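Local coordinates for sigma-54 interaction domain protein (Enterococcus faecalis, PDB 3GDW) that is of unknown function but represents the mannose-type phosphotransferase IIA domain of a larger protein that probably binds ATP and DNA, at residues Thr57-Leu62 / Thr86-Lys91; Gln45-Gln50 / Asn76-Met81; Val7-Leu10 / Thr16-Ser19; Ser19-Ala24 / Gly33-Met38. One frame throughout, in Å; residues are numbered along the deposited sequence.

Overall arrangement
All four contacts belong to one alpha/beta domain built on a parallel sheet with strand order 2-1-3-4. Interactions 3 and 4 share S19 and hold the same beta-alpha-beta unit, with helix 16-28 laid against strands 6-12 and 34-38; their chemistry is methyl groups on side chains and backbone. Interaction 3 is buried and interaction 4 partly so; interaction 2, a buried contact, joins two helices, 44-57 and 78-86, through aromatic rings and a selenium; M47 and F78 both touch L10 of interaction 3. Interaction 1 is more peripheral, about 14 Å from the centre of the chain. It links two connecting loops, and there a lysine-to-carbonyl bond does much of the work.

Interaction 1. Residues Thr57-Leu62 / Thr86-Lys91; sequences TQKESL and TGIRTK
K59 reaches across to the end of helix 78-86 and gives a hydrogen bond to the carbonyl of T86, whose hydroxyl forms an ST turn with I88. The contact joins two connections of a parallel alpha/beta fold, the loop leading from helix 44-57 to strand 66-70 and the turn leading into strand 90-93.

The polar contact between the segments is K59 NZ to T86 O, 2.6 Å. NZ approaches the carbonyl from the side, at a C=O...N angle of 123°, and is tilted from the carbonyl plane by 19°. The lysine leaves its backbone with CG opposite N and stays extended until the last torsion, where chi4 turns to 81° and swings the ammonium round to the oxygen. A positive charge at this helix terminus should be electrostatically favourable.

Within each segment, short polar bonds fix the two loops. T86 OG1 takes the amide of I88, with I88 N to T86 OG1 at 3.0 Å, and is also bonded to L82 O one helical turn back. The chain turns at G87, which has positive phi. On the other side, Q58 O accepts from S61 N and, at 2.7 Å, from S61 OG, which pins the short 3-10 segment 59-61.

Van der Waals packing adds the rest. I88 points at the 57-62 loop, and elsewhere touches I66 of strand 66-70. Its CD1 meets the aliphatic part of K59 at CG, 4.0 Å away, and I88 CG2 rests against the carbonyl oxygen of L62, 3.6 Å from that O.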
loop_
_atom_site.group_PDB
_atom_site.type_symbol
_atom_site.label_atom_id
_atom_site.label_comp_id
_atom_site.label_asym_id
_atom_site.label_seq_id
_atom_site.Cartn_x
_atom_site.Cartn_y
_atom_site.Cartn_z
ATOM N N THR B 57 1.816 22.879 15.240
ATOM C CA THR B 57 3.071 22.992 15.975
ATOM C C THR B 57 4.235 23.333 15.055
ATOM O O THR B 57 4.987 24.263 15.317
ATOM C CB THR B 57 3.393 21.657 16.691
ATOM O OG1 THR B 57 2.404 21.414 17.700
ATOM C CG2 THR B 57 4.776 21.689 17.326
ATOM N N GLN B 58 4.371 22.569 13.976
ATOM C CA GLN B 58 5.534 22.658 13.106
ATOM C C GLN B 58 5.333 23.609 11.930
ATOM O O GLN B 58 6.106 23.567 10.967
ATOM C CB GLN B 58 5.869 21.277 12.570
ATOM C CG GLN B 58 5.883 20.191 13.609
ATOM C CD GLN B 58 6.372 18.877 13.033
ATOM O OE1 GLN B 58 6.045 18.518 11.906
ATOM N NE2 GLN B 58 7.176 18.155 13.807
ATOM N N LYS B 59 4.310 24.458 12.003
ATOM C CA LYS B 59 3.961 25.363 10.907
ATOM C C LYS B 59 5.189 26.009 10.240
ATOM O O LYS B 59 5.313 25.997 9.007
ATOM C CB LYS B 59 2.990 26.445 11.380
ATOM C CG LYS B 59 2.433 27.295 10.244
ATOM C CD LYS B 59 1.429 28.311 10.745
ATOM C CE LYS B 59 0.507 28.746 9.621
ATOM N NZ LYS B 59 -0.597 27.768 9.393
ATOM N N GLU B 60 6.097 26.532 11.066
ATOM C CA GLU B 60 7.262 27.293 10.582
ATOM C C GLU B 60 8.291 26.446 9.829
ATOM O O GLU B 60 9.127 26.986 9.108
ATOM C CB GLU B 60 7.953 28.067 11.725
ATOM C CG GLU B 60 7.028 28.838 12.686
ATOM C CD GLU B 60 5.936 29.665 11.988
ATOM O OE1 GLU B 60 6.164 30.162 10.854
ATOM O OE2 GLU B 60 4.843 29.814 12.591
ATOM N N SER B 61 8.228 25.130 10.002
ATOM C CA SER B 61 9.137 24.209 9.316
ATOM C C SER B 61 8.483 23.575 8.073
ATOM O O SER B 61 9.088 22.756 7.378
ATOM C CB SER B 61 9.622 23.127 10.283
ATOM O OG SER B 61 8.523 22.396 10.806
ATOM N N LEU B 62 7.244 23.973 7.807
ATOM C CA LEU B 62 6.462 23.417 6.716
ATOM C C LEU B 62 6.133 24.513 5.691
ATOM O O LEU B 62 5.043 24.527 5.100
ATOM C CB LEU B 62 5.193 22.742 7.269
ATOM C CG LEU B 62 5.382 21.546 8.224
ATOM C CD1 LEU B 62 4.099 21.207 8.973
ATOM C CD2 LEU B 62 5.897 20.315 7.485
ATOM N N THR B 86 -5.075 25.817 8.007
ATOM C CA THR B 86 -3.747 26.365 8.306
ATOM C C THR B 86 -3.214 27.266 7.182
ATOM O O THR B 86 -2.300 28.059 7.397
ATOM C CB THR B 86 -2.692 25.240 8.542
ATOM O OG1 THR B 86 -2.344 24.657 7.288
ATOM C CG2 THR B 86 -3.212 24.155 9.473
ATOM N N GLY B 87 -3.747 27.118 5.973
ATOM C CA GLY B 87 -3.215 27.859 4.823
ATOM C C GLY B 87 -1.904 27.301 4.273
ATOM O O GLY B 87 -1.313 27.893 3.365
ATOM N N ILE B 88 -1.446 26.177 4.818
ATOM C CA ILE B 88 -0.254 25.501 4.307
ATOM C C ILE B 88 -0.654 24.693 3.075
ATOM O O ILE B 88 -1.616 23.921 3.125
ATOM C CB ILE B 88 0.378 24.564 5.370
ATOM C CG1 ILE B 88 0.840 25.351 6.603
ATOM C CG2 ILE B 88 1.517 23.738 4.771
ATOM C CD1 ILE B 88 2.073 26.231 6.359
ATOM N N ARG B 89 0.063 24.890 1.974
ATOM C CA ARG B 89 -0.180 24.137 0.731
ATOM C C ARG B 89 -0.041 22.641 0.993
ATOM O O ARG B 89 0.961 22.195 1.548
ATOM C CB ARG B 89 0.793 24.558 -0.374
ATOM C CG ARG B 89 0.863 26.054 -0.624
ATOM C CD ARG B 89 1.767 26.401 -1.821
ATOM N NE ARG B 89 3.068 25.716 -1.794
ATOM C CZ ARG B 89 3.474 24.824 -2.701
ATOM N NH1 ARG B 89 4.670 24.256 -2.593
ATOM N NH2 ARG B 89 2.691 24.498 -3.722
ATOM N N THR B 90 -1.062 21.884 0.612
ATOM C CA THR B 90 -1.098 20.434 0.858
ATOM C C THR B 90 -1.530 19.720 -0.425
ATOM O O THR B 90 -2.382 20.227 -1.158
ATOM C CB THR B 90 -2.044 20.117 2.052
ATOM O OG1 THR B 90 -1.695 20.957 3.152
ATOM C CG2 THR B 90 -1.952 18.669 2.500
ATOM N N LYS B 91 -0.872 18.608 -0.748
ATOM C CA LYS B 91 -1.351 17.682 -1.772
ATOM C C LYS B 91 -1.589 16.380 -1.008
ATOM O O LYS B 91 -0.851 16.081 -0.078
ATOM C CB LYS B 91 -0.312 17.470 -2.898
ATOM C CG LYS B 91 -0.080 18.708 -3.837
ATOM C CD LYS B 91 -0.831 18.570 -5.134
ATOM C CE LYS B 91 -0.913 19.890 -5.900
ATOM N NZ LYS B 91 -1.673 19.668 -7.166
#

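Interaction 2. Residues Gln45-Gln50 / Asn76-Met81; sequences QTMYEQ and NSFGNM
Y48 puts its CB over one face of the F78 ring, displaced toward its rim, 3.9 Å from the centroid and 20° off the normal, a CH-pi contact. Its CG stands opposite the backbone N (chi1 175°), and that torsion carries the tyrosine ring out past F78 toward helix 78-86. Y48 CD1 comes next, 3.7 Å from CD1 of F78; the tyrosine edge faces the phenylalanine, an edge-to-face pair with the planes at 64°. This is helix-to-helix packing on one side of the parallel sheet of the IIA-type domain, joining helix 44-57 to the start of helix 78-86, and F78 also reaches V44, L51 and, on strand 6-12, L10. Further along the tyrosine, Y48 CE1 lies against M81 CB at 3.7 Å, while the selenium of M81, a selenomethionine, hangs over a face of the Y48 ring, 4.5 Å from its centroid: a Met-aromatic contact. At the tip, Y48 OH passes close to the backbone oxygen of M81, but its hydrogen-bond partner is E85 OE1, one turn farther along that helix. M47, the residue before Y48, comes to the F78 ring at its edge, M47 CG to F78 CE2 3.7 Å.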
loop_
_atom_site.group_PDB
_atom_site.type_symbol
_atom_site.label_atom_id
_atom_site.label_comp_id
_atom_site.label_asym_id
_atom_site.label_seq_id
_atom_site.Cartn_x
_atom_site.Cartn_y
_atom_site.Cartn_z
ATOM N N GLN B 45 -12.596 11.887 12.559
ATOM C CA GLN B 45 -12.343 13.240 13.103
ATOM C C GLN B 45 -11.208 13.256 14.149
ATOM O O GLN B 45 -10.399 14.180 14.199
ATOM C CB GLN B 45 -13.624 13.848 13.695
ATOM C CG GLN B 45 -13.425 15.201 14.354
ATOM C CD GLN B 45 -12.927 16.291 13.391
ATOM O OE1 GLN B 45 -13.143 16.223 12.178
ATOM N NE2 GLN B 45 -12.259 17.303 13.939
ATOM N N THR B 46 -11.149 12.230 14.985
ATOM C CA THR B 46 -10.076 12.121 15.969
ATOM C C THR B 46 -8.695 12.086 15.284
ATOM O O THR B 46 -7.727 12.699 15.764
ATOM C CB THR B 46 -10.239 10.831 16.786
ATOM O OG1 THR B 46 -11.537 10.815 17.386
ATOM C CG2 THR B 46 -9.169 10.720 17.845
HETATM N N MSE B 47 -8.611 11.369 14.168
HETATM C CA MSE B 47 -7.351 11.265 13.412
HETATM C C MSE B 47 -6.973 12.613 12.796
HETATM O O MSE B 47 -5.818 13.036 12.864
HETATM C CB MSE B 47 -7.450 10.213 12.318
HETATM C CG MSE B 47 -6.198 10.141 11.462
HETATM SE SE MSE B 47 -4.591 9.674 12.580
HETATM C CE MSE B 47 -5.036 7.997 12.858
ATOM N N TYR B 48 -7.955 13.293 12.224
ATOM C CA TYR B 48 -7.700 14.604 11.660
ATOM C C TYR B 48 -7.087 15.510 12.728
ATOM O O TYR B 48 -6.142 16.242 12.459
ATOM C CB TYR B 48 -8.974 15.248 11.123
ATOM C CG TYR B 48 -8.650 16.640 10.662
ATOM C CD1 TYR B 48 -7.881 16.837 9.514
ATOM C CD2 TYR B 48 -9.036 17.754 11.407
ATOM C CE1 TYR B 48 -7.524 18.108 9.101
ATOM C CE2 TYR B 48 -8.696 19.048 10.992
ATOM C CZ TYR B 48 -7.930 19.211 9.842
ATOM O OH TYR B 48 -7.569 20.464 9.402
ATOM N N GLU B 49 -7.632 15.458 13.941
ATOM C CA GLU B 49 -7.177 16.355 14.994
ATOM C C GLU B 49 -5.723 16.041 15.408
ATOM O O GLU B 49 -4.962 16.962 15.711
ATOM C CB GLU B 49 -8.147 16.368 16.185
ATOM C CG GLU B 49 -9.477 16.985 15.833
ATOM C CD GLU B 49 -10.489 16.995 16.971
ATOM O OE1 GLU B 49 -10.109 16.796 18.153
ATOM O OE2 GLU B 49 -11.684 17.213 16.669
ATOM N N GLN B 50 -5.340 14.763 15.383
ATOM C CA GLN B 50 -3.941 14.369 15.627
ATOM C C GLN B 50 -3.025 15.006 14.586
ATOM O O GLN B 50 -1.970 15.556 14.906
ATOM C CB GLN B 50 -3.779 12.846 15.497
ATOM C CG GLN B 50 -4.494 12.053 16.555
ATOM C CD GLN B 50 -3.757 12.116 17.863
ATOM O OE1 GLN B 50 -2.571 11.762 17.935
ATOM N NE2 GLN B 50 -4.442 12.563 18.907
ATOM N N ASN B 76 -8.241 11.133 2.553
ATOM C CA ASN B 76 -7.755 12.110 1.575
ATOM C C ASN B 76 -8.345 13.494 1.748
ATOM O O ASN B 76 -7.667 14.493 1.469
ATOM C CB ASN B 76 -7.877 11.647 0.123
ATOM C CG ASN B 76 -6.531 11.730 -0.605
ATOM O OD1 ASN B 76 -5.480 11.487 0.010
ATOM N ND2 ASN B 76 -6.548 12.056 -1.897
ATOM N N SER B 77 -9.581 13.559 2.242
ATOM C CA SER B 77 -10.212 14.840 2.532
ATOM C C SER B 77 -9.416 15.704 3.506
ATOM O O SER B 77 -9.634 16.905 3.577
ATOM C CB SER B 77 -11.622 14.629 3.064
ATOM O OG SER B 77 -11.579 14.010 4.325
ATOM N N PHE B 78 -8.480 15.102 4.245
ATOM C CA PHE B 78 -7.686 15.873 5.222
ATOM C C PHE B 78 -6.802 16.893 4.533
ATOM O O PHE B 78 -6.460 17.911 5.126
ATOM C CB PHE B 78 -6.781 14.984 6.101
ATOM C CG PHE B 78 -7.518 14.058 7.016
ATOM C CD1 PHE B 78 -8.904 14.122 7.158
ATOM C CD2 PHE B 78 -6.806 13.138 7.778
ATOM C CE1 PHE B 78 -9.576 13.262 8.026
ATOM C CE2 PHE B 78 -7.461 12.278 8.660
ATOM C CZ PHE B 78 -8.849 12.329 8.778
ATOM N N GLY B 79 -6.411 16.603 3.295
ATOM C CA GLY B 79 -5.502 17.490 2.569
ATOM C C GLY B 79 -6.081 18.876 2.395
ATOM O O GLY B 79 -5.453 19.875 2.750
ATOM N N ASN B 80 -7.291 18.940 1.855
ATOM C CA ASN B 80 -7.928 20.214 1.667
ATOM C C ASN B 80 -8.301 20.825 3.018
ATOM O O ASN B 80 -8.203 22.036 3.186
ATOM C CB ASN B 80 -9.140 20.107 0.736
ATOM C CG ASN B 80 -9.895 21.420 0.607
ATOM O OD1 ASN B 80 -9.295 22.477 0.393
ATOM N ND2 ASN B 80 -11.219 21.363 0.753
HETATM N N MSE B 81 -8.703 19.989 3.978
HETATM C CA MSE B 81 -9.064 20.477 5.315
HETATM C C MSE B 81 -7.904 21.213 5.973
HETATM O O MSE B 81 -8.090 22.276 6.549
HETATM C CB MSE B 81 -9.520 19.332 6.218
HETATM C CG MSE B 81 -11.014 19.103 6.220
HETATM SE SE MSE B 81 -11.459 17.396 7.060
HETATM C CE MSE B 81 -13.288 17.183 6.370
#

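Interaction 3. Residues Val7-Leu10 / Thr16-Ser19; sequences VFVL and TASS
V9 O is met by two groups: the amide N of M36, hydrogen-bonded to it from the adjacent strand 34-38, and the methyl carbon CB of A17, 3.5 Å away on helix 16-28. The three belong to one beta-alpha-beta unit, in which the chain runs along strand 6-12, returns through helix 16-28 and continues in strand 34-38 parallel to the first.

The helix faces the sheet here through a small side chain, the methyl of A17. A17 points its CB toward strand 6-12, and the backbones come close, with CA of V9 and CA of A17 only 5.7 Å apart. V9 answers with CG1. With chi1 at -175°, V9 CG1 is turned from the backbone N and sits beside the carbonyl carbon, where it meets A17 CB at 3.7 Å. The alanine methyl therefore touches both the oxygen and the valine branch of one residue. V9 also packs on V101 of helix 98-109, and A17 on A35 and N37 of the next strand.

L10 points to the other side of the sheet, toward M47 and L51 of helix 44-57. At the start of helix 16-28, T16 OG1 is hydrogen-bonded to S19 OG of the second subunit, so the buried face and the dimer contact lie on the same short helical segment. Behind its CB, A17 has its CA 4.0 Å from V9 CG1.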
loop_
_atom_site.group_PDB
_atom_site.type_symbol
_atom_site.label_atom_id
_atom_site.label_comp_id
_atom_site.label_asym_id
_atom_site.label_seq_id
_atom_site.Cartn_x
_atom_site.Cartn_y
_atom_site.Cartn_z
ATOM N N VAL B 7 6.239 15.258 4.824
ATOM C CA VAL B 7 5.513 14.043 4.401
ATOM C C VAL B 7 4.831 13.404 5.604
ATOM O O VAL B 7 5.487 13.119 6.621
ATOM C CB VAL B 7 6.439 13.025 3.730
ATOM C CG1 VAL B 7 5.635 11.804 3.197
ATOM C CG2 VAL B 7 7.177 13.675 2.594
ATOM N N PHE B 8 3.517 13.209 5.497
ATOM C CA PHE B 8 2.759 12.534 6.546
ATOM C C PHE B 8 2.086 11.312 5.960
ATOM O O PHE B 8 1.436 11.398 4.894
ATOM C CB PHE B 8 1.705 13.480 7.156
ATOM C CG PHE B 8 2.305 14.600 7.973
ATOM C CD1 PHE B 8 2.339 14.520 9.367
ATOM C CD2 PHE B 8 2.855 15.720 7.341
ATOM C CE1 PHE B 8 2.900 15.572 10.136
ATOM C CE2 PHE B 8 3.426 16.762 8.081
ATOM C CZ PHE B 8 3.445 16.689 9.484
ATOM N N VAL B 9 2.254 10.170 6.627
ATOM C CA VAL B 9 1.661 8.921 6.126
ATOM C C VAL B 9 0.527 8.518 7.070
ATOM O O VAL B 9 0.778 8.240 8.243
ATOM C CB VAL B 9 2.725 7.744 6.033
ATOM C CG1 VAL B 9 2.106 6.532 5.396
ATOM C CG2 VAL B 9 3.993 8.169 5.257
ATOM N N LEU B 10 -0.711 8.490 6.564
ATOM C CA LEU B 10 -1.886 8.178 7.395
ATOM C C LEU B 10 -2.646 7.010 6.806
ATOM O O LEU B 10 -3.079 7.078 5.648
ATOM C CB LEU B 10 -2.829 9.391 7.501
ATOM C CG LEU B 10 -2.546 10.325 8.688
ATOM C CD1 LEU B 10 -1.266 11.080 8.469
ATOM C CD2 LEU B 10 -3.706 11.309 8.917
ATOM N N THR B 16 0.367 -0.181 9.650
ATOM C CA THR B 16 0.680 -0.129 8.221
ATOM C C THR B 16 1.464 1.119 7.877
ATOM O O THR B 16 2.528 1.020 7.241
ATOM C CB THR B 16 -0.570 -0.173 7.352
ATOM O OG1 THR B 16 -1.361 -1.273 7.793
ATOM C CG2 THR B 16 -0.182 -0.389 5.883
ATOM N N ALA B 17 0.951 2.277 8.277
ATOM C CA ALA B 17 1.627 3.534 7.953
ATOM C C ALA B 17 3.044 3.567 8.549
ATOM O O ALA B 17 4.015 3.925 7.841
ATOM C CB ALA B 17 0.807 4.761 8.432
ATOM N N SER B 18 3.164 3.217 9.842
ATOM C CA SER B 18 4.447 3.318 10.526
ATOM C C SER B 18 5.470 2.304 9.998
ATOM O O SER B 18 6.643 2.624 9.869
ATOM C CB SER B 18 4.299 3.218 12.059
ATOM O OG SER B 18 3.519 2.083 12.439
ATOM N N SER B 19 5.020 1.089 9.715
ATOM C CA SER B 19 5.909 0.052 9.181
ATOM C C SER B 19 6.387 0.396 7.761
ATOM O O SER B 19 7.556 0.169 7.438
ATOM C CB SER B 19 5.178 -1.280 9.168
ATOM O OG SER B 19 6.008 -2.315 8.709
#

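Interaction 4. Residues Ser19-Ala24 / Gly33-Met38; sequences SMLKTA and GTAMNM
Two successive peptide groups, G33-T34 and T34-A35, present their faces to L21, and its CD2 methyl lies over both. L21 CD2 is 3.6 Å from G33 C and 3.4 Å from A35 N, close above the backbone. At the edge of the second peptide, T34 O is hydrogen-bonded to V9 N of strand 6-12. G33, with a positive phi of 99°, leads into the strand and has no side chain to stand between the leucine and the peptide.

L21 gets there by carrying CG opposite its backbone N (chi1 -178°), which extends the side chain from the helix toward the strand. The same L21 CD2 meets A35 CB at 3.7 Å, and L21 CB lies 4.0 Å from A35 CB. A35 points at the helix, and T34 points away.

This is the second half of the beta-alpha-beta unit, where helix 16-28 packs on strand 34-38. L21 also touches V101 and I105 of helix 98-109; M36 faces helix 44-57 across the sheet; and K22 makes a salt bridge with D14 of the second subunit, so helix 16-28 lies between the sheet and the dimer partner.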
loop_
_atom_site.group_PDB
_atom_site.type_symbol
_atom_site.label_atom_id
_atom_site.label_comp_id
_atom_site.label_asym_id
_atom_site.label_seq_id
_atom_site.Cartn_x
_atom_site.Cartn_y
_atom_site.Cartn_z
ATOM N N SER B 19 5.020 1.089 9.715
ATOM C CA SER B 19 5.909 0.052 9.181
ATOM C C SER B 19 6.387 0.396 7.761
ATOM O O SER B 19 7.556 0.169 7.438
ATOM C CB SER B 19 5.178 -1.280 9.168
ATOM O OG SER B 19 6.008 -2.315 8.709
HETATM N N MSE B 20 5.487 0.901 6.915
HETATM C CA MSE B 20 5.914 1.366 5.593
HETATM C C MSE B 20 6.922 2.491 5.684
HETATM O O MSE B 20 7.895 2.490 4.920
HETATM C CB MSE B 20 4.752 1.881 4.747
HETATM C CG MSE B 20 4.009 0.868 4.029
HETATM SE SE MSE B 20 2.700 1.779 2.893
HETATM C CE MSE B 20 1.772 0.155 2.425
ATOM N N LEU B 21 6.680 3.448 6.595
ATOM C CA LEU B 21 7.619 4.573 6.779
ATOM C C LEU B 21 8.977 4.100 7.317
ATOM O O LEU B 21 10.023 4.576 6.857
ATOM C CB LEU B 21 7.042 5.682 7.690
ATOM C CG LEU B 21 7.913 6.931 7.920
ATOM C CD1 LEU B 21 8.210 7.638 6.609
ATOM C CD2 LEU B 21 7.257 7.911 8.916
ATOM N N LYS B 22 8.951 3.184 8.280
ATOM C CA LYS B 22 10.187 2.647 8.831
ATOM C C LYS B 22 11.014 2.009 7.710
ATOM O O LYS B 22 12.199 2.273 7.584
ATOM C CB LYS B 22 9.883 1.641 9.946
ATOM C CG LYS B 22 11.130 0.977 10.548
ATOM C CD LYS B 22 10.718 0.252 11.829
ATOM C CE LYS B 22 11.862 -0.485 12.520
ATOM N NZ LYS B 22 11.384 -1.321 13.675
ATOM N N THR B 23 10.364 1.212 6.868
ATOM C CA THR B 23 11.019 0.629 5.685
ATOM C C THR B 23 11.710 1.669 4.788
ATOM O O THR B 23 12.903 1.525 4.457
ATOM C CB THR B 23 9.994 -0.176 4.859
ATOM O OG1 THR B 23 9.627 -1.340 5.601
ATOM C CG2 THR B 23 10.587 -0.617 3.500
ATOM N N ALA B 24 10.986 2.723 4.409
ATOM C CA ALA B 24 11.591 3.781 3.601
ATOM C C ALA B 24 12.754 4.429 4.337
ATOM O O ALA B 24 13.816 4.670 3.743
ATOM C CB ALA B 24 10.538 4.860 3.195
ATOM N N GLY B 33 9.813 12.463 7.837
ATOM C CA GLY B 33 8.499 11.867 7.582
ATOM C C GLY B 33 7.846 11.495 8.902
ATOM O O GLY B 33 8.525 11.217 9.890
ATOM N N THR B 34 6.520 11.482 8.905
ATOM C CA THR B 34 5.737 11.206 10.089
ATOM C C THR B 34 4.663 10.212 9.706
ATOM O O THR B 34 3.969 10.423 8.704
ATOM C CB THR B 34 5.076 12.504 10.601
ATOM O OG1 THR B 34 6.105 13.414 10.990
ATOM C CG2 THR B 34 4.164 12.233 11.783
ATOM N N ALA B 35 4.531 9.128 10.483
ATOM C CA ALA B 35 3.433 8.170 10.242
ATOM C C ALA B 35 2.408 8.186 11.378
ATOM O O ALA B 35 2.778 8.343 12.552
ATOM C CB ALA B 35 3.971 6.756 10.023
HETATM N N MSE B 36 1.126 8.009 11.034
HETATM C CA MSE B 36 0.087 7.945 12.059
HETATM C C MSE B 36 -0.833 6.831 11.643
HETATM O O MSE B 36 -1.267 6.804 10.497
HETATM C CB MSE B 36 -0.732 9.242 12.074
HETATM C CG MSE B 36 0.130 10.500 11.986
HETATM SE SE MSE B 36 -0.867 12.067 12.565
HETATM C CE MSE B 36 0.563 12.830 13.658
ATOM N N ASN B 37 -1.154 5.943 12.577
ATOM C CA ASN B 37 -1.980 4.781 12.269
ATOM C C ASN B 37 -3.350 5.055 12.826
ATOM O O ASN B 37 -3.466 5.510 13.957
ATOM C CB ASN B 37 -1.403 3.519 12.916
ATOM C CG ASN B 37 0.026 3.231 12.454
ATOM O OD1 ASN B 37 0.272 2.953 11.272
ATOM N ND2 ASN B 37 0.970 3.362 13.368
HETATM N N MSE B 38 -4.392 4.790 12.046
HETATM C CA MSE B 38 -5.749 4.949 12.556
HETATM C C MSE B 38 -6.342 3.581 12.851
HETATM O O MSE B 38 -6.781 2.887 11.920
HETATM C CB MSE B 38 -6.646 5.685 11.561
HETATM C CG MSE B 38 -8.021 6.033 12.168
HETATM SE SE MSE B 38 -9.065 7.085 10.898
HETATM C CE MSE B 38 -9.555 5.614 9.712
#